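Local coordinates for protein BtGH115A (PDB 5BY3) that removes 4-O-methyl-glucuronic acid from decorated arabinogalactans as a family GH115 alpha-glucuronidase, at residues 213-218 against 242-247; 166-171 against 389-394. All coordinates share one frame; numbering follows the deposited sequence.

Interaction 1 (213-218 against 242-247)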
loop_
_atom_site.group_PDB
_atom_site.type_symbol
_atom_site.label_atom_id
_atom_site.label_comp_id
_atom_site.label_asym_id
_atom_site.label_seq_id
_atom_site.Cartn_x
_atom_site.Cartn_y
_atom_site.Cartn_z
ATOM N N PRO A 213 5.390 14.026 -2.039
ATOM C CA PRO A 213 6.296 13.961 -3.198
ATOM C C PRO A 213 7.576 13.211 -2.875
ATOM O O PRO A 213 7.858 13.039 -1.701
ATOM C CB PRO A 213 6.612 15.430 -3.453
ATOM C CG PRO A 213 6.518 16.072 -2.093
ATOM C CD PRO A 213 5.375 15.373 -1.420
ATOM N N ALA A 214 8.332 12.768 -3.896
ATOM C CA ALA A 214 9.701 12.169 -3.718
ATOM C C ALA A 214 10.580 13.148 -3.002
ATOM O O ALA A 214 10.462 14.355 -3.228
ATOM C CB ALA A 214 10.343 11.845 -5.061
HETATM N N MSE A 215 11.496 12.653 -2.184
HETATM C CA MSE A 215 12.235 13.530 -1.279
HETATM C C MSE A 215 13.558 12.960 -0.903
HETATM O O MSE A 215 14.241 13.479 -0.015
HETATM C CB MSE A 215 11.375 13.810 -0.018
HETATM C CG MSE A 215 10.840 12.612 0.781
HETATM SE SE MSE A 215 12.251 11.556 1.673
HETATM C CE MSE A 215 12.298 12.411 3.454
ATOM N N HIS A 216 13.934 11.871 -1.552
ATOM C CA HIS A 216 15.248 11.303 -1.326
ATOM C C HIS A 216 16.336 12.274 -1.766
ATOM O O HIS A 216 16.137 13.050 -2.700
ATOM C CB HIS A 216 15.366 9.958 -2.047
ATOM C CG HIS A 216 15.095 8.784 -1.157
ATOM N ND1 HIS A 216 15.650 7.539 -1.372
ATOM C CD2 HIS A 216 14.361 8.678 -0.026
ATOM C CE1 HIS A 216 15.258 6.716 -0.419
ATOM N NE2 HIS A 216 14.475 7.384 0.411
ATOM N N GLU A 217 17.478 12.216 -1.075
ATOM C CA GLU A 217 18.671 13.036 -1.382
ATOM C C GLU A 217 19.011 13.089 -2.879
ATOM O O GLU A 217 19.305 14.161 -3.396
ATOM C CB GLU A 217 19.894 12.679 -0.491
ATOM C CG GLU A 217 20.114 11.189 -0.149
ATOM C CD GLU A 217 19.151 10.610 0.914
ATOM O OE1 GLU A 217 18.524 9.552 0.645
ATOM O OE2 GLU A 217 19.027 11.192 2.019
ATOM N N CYS A 218 18.876 11.964 -3.581
ATOM C CA CYS A 218 19.001 11.902 -5.061
ATOM C C CYS A 218 17.999 12.726 -5.914
ATOM O O CYS A 218 18.171 12.836 -7.122
ATOM C CB CYS A 218 18.948 10.435 -5.521
ATOM S SG CYS A 218 17.291 9.682 -5.462
ATOM N N SER A 242 6.384 13.691 4.782
ATOM C CA SER A 242 6.546 12.575 5.733
ATOM C C SER A 242 6.897 12.975 7.164
ATOM O O SER A 242 7.058 14.177 7.476
ATOM C CB SER A 242 7.545 11.536 5.199
ATOM O OG SER A 242 8.871 11.924 5.486
ATOM N N HIS A 243 7.038 11.947 8.007
ATOM C CA HIS A 243 7.299 12.056 9.470
ATOM C C HIS A 243 8.543 12.889 9.824
ATOM O O HIS A 243 8.712 13.291 10.977
ATOM C CB HIS A 243 7.443 10.649 10.041
ATOM C CG HIS A 243 8.134 9.721 9.093
ATOM N ND1 HIS A 243 9.505 9.710 8.937
ATOM C CD2 HIS A 243 7.645 8.864 8.169
ATOM C CE1 HIS A 243 9.831 8.860 7.982
ATOM N NE2 HIS A 243 8.724 8.329 7.504
ATOM N N CYS A 244 9.390 13.156 8.826
ATOM C CA CYS A 244 10.609 13.962 8.998
ATOM C C CYS A 244 10.645 15.184 8.063
ATOM O O CYS A 244 11.729 15.700 7.709
ATOM C CB CYS A 244 11.832 13.086 8.709
ATOM S SG CYS A 244 11.884 12.510 6.981
ATOM N N GLU A 245 9.468 15.628 7.618
ATOM C CA GLU A 245 9.385 16.771 6.703
ATOM C C GLU A 245 8.300 17.748 7.193
ATOM O O GLU A 245 7.257 17.956 6.514
ATOM C CB GLU A 245 9.101 16.307 5.290
ATOM C CG GLU A 245 10.199 15.584 4.561
ATOM C CD GLU A 245 9.679 15.100 3.228
ATOM O OE1 GLU A 245 8.986 14.044 3.217
ATOM O OE2 GLU A 245 9.915 15.787 2.205
ATOM N N PRO A 246 8.566 18.369 8.364
ATOM C CA PRO A 246 7.656 19.223 9.110
ATOM C C PRO A 246 7.023 20.350 8.358
ATOM O O PRO A 246 5.836 20.596 8.581
ATOM C CB PRO A 246 8.534 19.811 10.210
ATOM C CG PRO A 246 9.645 18.844 10.369
ATOM C CD PRO A 246 9.908 18.366 8.977
HETATM N N MSE A 247 7.759 21.066 7.490
HETATM C CA MSE A 247 6.663 22.115 7.395
HETATM C C MSE A 247 6.493 22.372 5.969
HETATM O O MSE A 247 6.993 23.381 5.453
HETATM C CB MSE A 247 6.863 23.499 8.085
HETATM C CG MSE A 247 6.719 23.535 9.599
HETATM SE SE MSE A 247 4.826 23.711 10.111
HETATM C CE MSE A 247 4.753 25.532 9.438
#

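Interaction 2 (166-171 against 389-394)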
loop_
_atom_site.group_PDB
_atom_site.type_symbol
_atom_site.label_atom_id
_atom_site.label_comp_id
_atom_site.label_asym_id
_atom_site.label_seq_id
_atom_site.Cartn_x
_atom_site.Cartn_y
_atom_site.Cartn_z
ATOM N N PHE A 166 2.725 8.160 -1.224
ATOM C CA PHE A 166 4.039 8.691 -1.013
ATOM C C PHE A 166 5.045 8.050 -2.024
ATOM O O PHE A 166 5.363 6.881 -1.889
ATOM C CB PHE A 166 4.395 8.399 0.489
ATOM C CG PHE A 166 5.819 8.760 0.901
ATOM C CD1 PHE A 166 6.546 9.782 0.258
ATOM C CD2 PHE A 166 6.427 8.078 1.964
ATOM C CE1 PHE A 166 7.849 10.099 0.648
ATOM C CE2 PHE A 166 7.724 8.392 2.358
ATOM C CZ PHE A 166 8.428 9.429 1.713
ATOM N N ILE A 167 5.538 8.794 -3.030
ATOM C CA ILE A 167 6.636 8.277 -3.840
ATOM C C ILE A 167 7.907 8.336 -2.970
ATOM O O ILE A 167 8.276 9.416 -2.503
ATOM C CB ILE A 167 6.858 9.012 -5.192
ATOM C CG1 ILE A 167 5.833 8.662 -6.259
ATOM C CG2 ILE A 167 8.166 8.572 -5.836
ATOM C CD1 ILE A 167 4.401 8.897 -5.892
ATOM N N ASN A 168 8.547 7.175 -2.773
ATOM C CA ASN A 168 9.702 6.975 -1.868
ATOM C C ASN A 168 10.589 5.898 -2.423
ATOM O O ASN A 168 10.142 5.116 -3.242
ATOM C CB ASN A 168 9.201 6.488 -0.499
ATOM C CG ASN A 168 10.217 6.662 0.624
ATOM O OD1 ASN A 168 11.002 7.616 0.641
ATOM N ND2 ASN A 168 10.157 5.778 1.604
ATOM N N ASP A 169 11.842 5.816 -1.982
ATOM C CA ASP A 169 12.749 4.768 -2.489
ATOM C C ASP A 169 12.836 4.740 -4.033
ATOM O O ASP A 169 13.013 3.669 -4.666
ATOM C CB ASP A 169 12.354 3.398 -1.915
ATOM C CG ASP A 169 12.376 3.370 -0.371
ATOM O OD1 ASP A 169 13.416 3.755 0.242
ATOM O OD2 ASP A 169 11.352 2.956 0.235
ATOM N N GLU A 170 12.760 5.945 -4.606
ATOM C CA GLU A 170 12.645 6.202 -6.028
ATOM C C GLU A 170 13.978 6.191 -6.796
ATOM O O GLU A 170 13.960 6.426 -8.021
ATOM C CB GLU A 170 11.911 7.549 -6.269
ATOM C CG GLU A 170 12.727 8.823 -5.947
ATOM C CD GLU A 170 12.624 9.333 -4.501
ATOM O OE1 GLU A 170 12.359 8.535 -3.600
ATOM O OE2 GLU A 170 12.805 10.555 -4.251
ATOM N N ASP A 171 15.097 5.925 -6.099
ATOM C CA ASP A 171 16.455 6.070 -6.676
ATOM C C ASP A 171 16.687 5.196 -7.915
ATOM O O ASP A 171 17.590 5.513 -8.692
ATOM C CB ASP A 171 17.601 5.707 -5.705
ATOM C CG ASP A 171 17.561 6.435 -4.347
ATOM O OD1 ASP A 171 16.478 6.688 -3.786
ATOM O OD2 ASP A 171 18.667 6.687 -3.803
ATOM N N GLY A 389 -5.092 8.946 11.537
ATOM C CA GLY A 389 -4.595 8.477 10.257
ATOM C C GLY A 389 -3.682 7.254 10.329
ATOM O O GLY A 389 -3.361 6.752 11.421
ATOM N N VAL A 390 -3.275 6.766 9.153
ATOM C CA VAL A 390 -2.296 5.677 9.030
ATOM C C VAL A 390 -1.406 5.851 7.797
ATOM O O VAL A 390 -1.888 6.245 6.715
ATOM C CB VAL A 390 -2.936 4.250 9.115
ATOM C CG1 VAL A 390 -3.800 3.907 7.902
ATOM C CG2 VAL A 390 -1.878 3.180 9.369
ATOM N N TYR A 391 -0.113 5.600 8.022
ATOM C CA TYR A 391 0.921 5.568 7.035
ATOM C C TYR A 391 1.306 4.095 6.932
ATOM O O TYR A 391 1.827 3.522 7.897
ATOM C CB TYR A 391 2.110 6.418 7.485
ATOM C CG TYR A 391 3.386 6.272 6.663
ATOM C CD1 TYR A 391 3.362 6.209 5.234
ATOM C CD2 TYR A 391 4.630 6.232 7.298
ATOM C CE1 TYR A 391 4.555 6.088 4.492
ATOM C CE2 TYR A 391 5.821 6.111 6.558
ATOM C CZ TYR A 391 5.783 6.027 5.167
ATOM O OH TYR A 391 6.975 5.895 4.471
ATOM N N TYR A 392 1.020 3.507 5.754
ATOM C CA TYR A 392 1.162 2.077 5.452
ATOM C C TYR A 392 2.190 1.857 4.339
ATOM O O TYR A 392 2.328 2.714 3.462
ATOM C CB TYR A 392 -0.188 1.509 5.017
ATOM C CG TYR A 392 -0.358 -0.014 5.150
ATOM C CD1 TYR A 392 -0.777 -0.588 6.342
ATOM C CD2 TYR A 392 -0.139 -0.865 4.065
ATOM C CE1 TYR A 392 -0.954 -1.963 6.455
ATOM C CE2 TYR A 392 -0.321 -2.231 4.168
ATOM C CZ TYR A 392 -0.730 -2.771 5.370
ATOM O OH TYR A 392 -0.920 -4.120 5.496
ATOM N N HIS A 393 2.885 0.714 4.376
ATOM C CA HIS A 393 3.927 0.387 3.402
ATOM C C HIS A 393 3.561 -0.784 2.511
ATOM O O HIS A 393 3.241 -1.852 3.023
ATOM C CB HIS A 393 5.253 0.035 4.099
ATOM C CG HIS A 393 6.004 1.213 4.626
ATOM N ND1 HIS A 393 5.677 1.836 5.815
ATOM C CD2 HIS A 393 7.084 1.867 4.142
ATOM C CE1 HIS A 393 6.521 2.828 6.036
ATOM N NE2 HIS A 393 7.386 2.867 5.037
ATOM N N VAL A 394 3.619 -0.590 1.195
ATOM C CA VAL A 394 3.696 -1.742 0.246
ATOM C C VAL A 394 5.078 -1.809 -0.429
ATOM O O VAL A 394 5.326 -2.626 -1.300
ATOM C CB VAL A 394 2.557 -1.792 -0.817
ATOM C CG1 VAL A 394 1.191 -2.020 -0.157
ATOM C CG2 VAL A 394 2.563 -0.556 -1.697
#

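Interaction 1 (213-218 against 242-247)
M215, a selenomethionine in this crystal, carries its side of the contact against the carboxylate of E245 and the thiol of C244. At the base of its side chain, CB lies 3.3 Å from E245 OE2. One bond further, CG reaches the other oxygen, 3.4 Å from E245 OE1. The bends at chi2 (67°) and chi3 (93°) bring the terminal CE alongside the 242-247 turn, where it lies 3.6 Å from C244 SG and 3.7 Å from E245 OE1, with S242 OG a looser neighbour. The carboxylate is held by its own turn: E245 OE1 accepts from S242 N (3.1 Å, angle 165°), which comes from above the carboxylate plane, and from S242 OG through its anti lone pair. With the backbone bond from E245 N to S242 O, these grips brace a type I beta turn. Were E245 an alanine, S242 N and OG would probably lose their shared acceptor and a gap is likely to open beside CB and CG of M215. The contact joins the loops following strands 210-212 and 238-239 in the TIM-barrel domain, while M247, at the end of the 242-247 segment, packs on helices 265-283 and 308-329.

Interaction 2 (166-171 against 389-394)
F166, on strand 162-166, presents the edge of its ring to the phenol of Y391: both CD2 and CE2 lie 3.4 Å from Y391 OH, which sits near the phenyl plane. Behind the hydroxyl the two rings also meet carbon to carbon, F166 CD2 standing 3.7 Å from Y391 CE1. With CG opposite the backbone N (chi1 169°), Y391 brings its hydroxyl end to the F166 ring edge. W212 touches both rings, edge-to-face with F166. The polar end of Y391 is turned to N433, whose ND2 is hydrogen-bonded to the tyrosine hydroxyl, so the oxygen at the phenyl edge is satisfied although buried. Strands 162-166 and 388-393 flank strand 429-433 in the parallel eight-stranded sheet, consistent with the (beta/alpha)8 barrel of this family, and the contact bridges across that middle strand. Two residues on, N168 sets its CB 3.7 Å above the plane of the F166 ring, toward the rim, while its ND2 stays a longer 4.3 Å from Y391 OH. The N168 side chain is about 9 Å from the bound nickel ion, and D169, the next residue, packs on L404, which belongs to the nickel site.

From the N terminus, the chain leaves strand 162-166 into 166-171, passes through strand 210-212 into 213-218 and through strand 238-239 into 242-247, and much later reaches strand 388-393. Interaction 1 closes a short loop of 23 intervening residues; interaction 2 closes a long one of 217 and encloses the first entirely, without crossing. Their centres lie 11 Å apart, and segments 166-171 and 213-218 meet directly: H216 ND1 is 2.7 Å from D171 OD1, probably a hydrogen bond, and H216 N probably bonds to E170 OE2. Loops after three successive barrel strands are thereby tied to one another and to strand 388-393.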